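Local coordinates for protein sugar kinase (Agrobacterium tumefaciens, PDB 2RBC) that is a putative sugar kinase of the ribokinase (pfkB) family that probably transfers a phosphoryl group from ATP to a carbohydrate hydroxyl, at residues A[226-231]-A[256-261]. Numbering follows the deposited sequence.
Sequences MLPVLH and PTVHFQ. With SO4 (sulfate ion), chain B.
P256 lies over one face of the imidazole of H231, its CA 3.8 Å from the ring centroid and 21° off the ring normal, a CH-pi contact displaced toward the ring's rim. CB of the proline comes down beside it, 3.7 Å from CD2 of H231, while its backbone N sits above the NE2 end. The histidine reaches across because CG stands anti to its backbone N (chi1 170°), and T251 also touches its side chain. One helical turn earlier, L227 and V258 point at each other: CG2 of V258, set beside its own backbone N, meets CB of L227 at 3.9 Å and passes more loosely by CD of P228. Helix 223-233 thereby packs against the antiparallel end of the mixed sheet in this ribokinase-like alpha/beta fold, where strand 258-261 pairs with strand 248-251. L227 extends the apolar contact inward to I239, V241 and W249. At the far end of the strand, NE2 of Q261 donates a short, somewhat bent hydrogen bond (2.6 Å, 149°) to O2 of a sulfate, probably from the crystallisation liquor; its details merit caution. R293 and R297 hold OE1 of the amide, and R297 and R332 also bind the anion.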
loop_
_atom_site.group_PDB
_atom_site.type_symbol
_atom_site.label_atom_id
_atom_site.label_comp_id
_atom_site.label_asym_id
_atom_site.label_seq_id
_atom_site.Cartn_x
_atom_site.Cartn_y
_atom_site.Cartn_z
HETATM N N MSE A 226 1.549 27.259 -26.695
HETATM C CA MSE A 226 1.462 27.724 -25.315
HETATM C C MSE A 226 2.631 28.629 -24.948
HETATM O O MSE A 226 2.494 29.499 -24.115
HETATM C CB MSE A 226 1.401 26.540 -24.365
HETATM C CG MSE A 226 0.220 25.645 -24.635
HETATM SE SE MSE A 226 0.347 24.053 -23.526
HETATM C CE MSE A 226 -1.028 23.007 -24.476
ATOM N N LEU A 227 3.771 28.434 -25.596
ATOM C CA LEU A 227 4.955 29.192 -25.253
ATOM C C LEU A 227 4.812 30.702 -25.534
ATOM O O LEU A 227 5.271 31.517 -24.716
ATOM C CB LEU A 227 6.218 28.587 -25.902
ATOM C CG LEU A 227 6.882 27.457 -25.099
ATOM C CD1 LEU A 227 7.328 28.025 -23.778
ATOM C CD2 LEU A 227 5.976 26.290 -24.848
ATOM N N PRO A 228 4.231 31.097 -26.684
ATOM C CA PRO A 228 4.008 32.531 -26.875
ATOM C C PRO A 228 3.214 33.229 -25.756
ATOM O O PRO A 228 3.595 34.329 -25.340
ATOM C CB PRO A 228 3.305 32.605 -28.241
ATOM C CG PRO A 228 3.794 31.399 -28.946
ATOM C CD PRO A 228 3.889 30.340 -27.907
ATOM N N VAL A 229 2.169 32.563 -25.253
ATOM C CA VAL A 229 1.313 33.139 -24.231
ATOM C C VAL A 229 2.041 33.134 -22.886
ATOM O O VAL A 229 1.985 34.104 -22.155
ATOM C CB VAL A 229 -0.034 32.375 -24.073
ATOM C CG1 VAL A 229 -1.051 33.301 -23.355
ATOM C CG2 VAL A 229 -0.574 31.957 -25.421
ATOM N N LEU A 230 2.731 32.040 -22.575
ATOM C CA LEU A 230 3.381 31.907 -21.299
ATOM C C LEU A 230 4.577 32.880 -21.228
ATOM O O LEU A 230 4.815 33.477 -20.189
ATOM C CB LEU A 230 3.822 30.448 -21.048
ATOM C CG LEU A 230 2.718 29.424 -20.775
ATOM C CD1 LEU A 230 3.286 27.984 -20.718
ATOM C CD2 LEU A 230 2.000 29.822 -19.447
ATOM N N HIS A 231 5.291 33.070 -22.327
ATOM C CA HIS A 231 6.337 34.064 -22.345
ATOM C C HIS A 231 5.794 35.490 -22.092
ATOM O O HIS A 231 6.353 36.256 -21.331
ATOM C CB HIS A 231 7.103 34.070 -23.659
ATOM C CG HIS A 231 8.019 35.249 -23.769
ATOM N ND1 HIS A 231 9.166 35.355 -23.011
ATOM C CD2 HIS A 231 7.897 36.419 -24.437
ATOM C CE1 HIS A 231 9.741 36.517 -23.258
ATOM N NE2 HIS A 231 9.000 37.174 -24.134
ATOM N N PRO A 256 11.114 36.448 -26.908
ATOM C CA PRO A 256 10.000 35.548 -27.268
ATOM C C PRO A 256 10.328 34.421 -28.232
ATOM O O PRO A 256 9.441 33.645 -28.546
ATOM C CB PRO A 256 8.990 36.491 -27.920
ATOM C CG PRO A 256 9.830 37.588 -28.551
ATOM C CD PRO A 256 11.102 37.687 -27.711
ATOM N N THR A 257 11.568 34.334 -28.724
ATOM C CA THR A 257 11.953 33.231 -29.574
ATOM C C THR A 257 11.690 31.892 -28.907
ATOM O O THR A 257 12.160 31.654 -27.790
ATOM C CB THR A 257 13.438 33.297 -29.955
ATOM O OG1 THR A 257 13.716 34.584 -30.510
ATOM C CG2 THR A 257 13.751 32.210 -30.960
ATOM N N VAL A 258 10.904 31.050 -29.575
ATOM C CA VAL A 258 10.570 29.713 -29.089
ATOM C C VAL A 258 11.621 28.715 -29.603
ATOM O O VAL A 258 11.860 28.605 -30.795
ATOM C CB VAL A 258 9.120 29.291 -29.479
ATOM C CG1 VAL A 258 8.794 27.852 -28.966
ATOM C CG2 VAL A 258 8.098 30.316 -28.906
ATOM N N HIS A 259 12.264 28.009 -28.677
ATOM C CA HIS A 259 13.273 26.989 -29.002
ATOM C C HIS A 259 12.659 25.650 -28.761
ATOM O O HIS A 259 11.760 25.498 -27.933
ATOM C CB HIS A 259 14.508 27.144 -28.114
ATOM C CG HIS A 259 15.103 28.503 -28.185
ATOM N ND1 HIS A 259 15.751 28.969 -29.310
ATOM C CD2 HIS A 259 15.082 29.530 -27.309
ATOM C CE1 HIS A 259 16.128 30.219 -29.104
ATOM N NE2 HIS A 259 15.744 30.579 -27.893
ATOM N N PHE A 260 13.186 24.660 -29.459
ATOM C CA PHE A 260 12.719 23.308 -29.348
ATOM C C PHE A 260 13.915 22.356 -29.294
ATOM O O PHE A 260 14.922 22.536 -30.011
ATOM C CB PHE A 260 11.827 22.944 -30.535
ATOM C CG PHE A 260 11.440 21.489 -30.562
ATOM C CD1 PHE A 260 10.607 20.978 -29.598
ATOM C CD2 PHE A 260 11.924 20.638 -31.537
ATOM C CE1 PHE A 260 10.266 19.645 -29.591
ATOM C CE2 PHE A 260 11.593 19.314 -31.536
ATOM C CZ PHE A 260 10.762 18.813 -30.562
ATOM N N GLN A 261 13.775 21.334 -28.456
ATOM C CA GLN A 261 14.766 20.273 -28.350
ATOM C C GLN A 261 14.066 18.923 -28.329
ATOM O O GLN A 261 13.249 18.643 -27.472
ATOM C CB GLN A 261 15.611 20.459 -27.078
ATOM C CG GLN A 261 16.674 19.373 -26.820
ATOM C CD GLN A 261 17.620 19.217 -27.972
ATOM O OE1 GLN A 261 18.361 20.146 -28.286
ATOM N NE2 GLN A 261 17.612 18.049 -28.622
HETATM S S SO4 B . 19.266 17.431 -31.505
HETATM O O1 SO4 B . 20.263 17.665 -32.544
HETATM O O2 SO4 B . 19.230 18.562 -30.590
HETATM O O3 SO4 B . 17.924 17.307 -32.084
HETATM O O4 SO4 B . 19.665 16.221 -30.789
#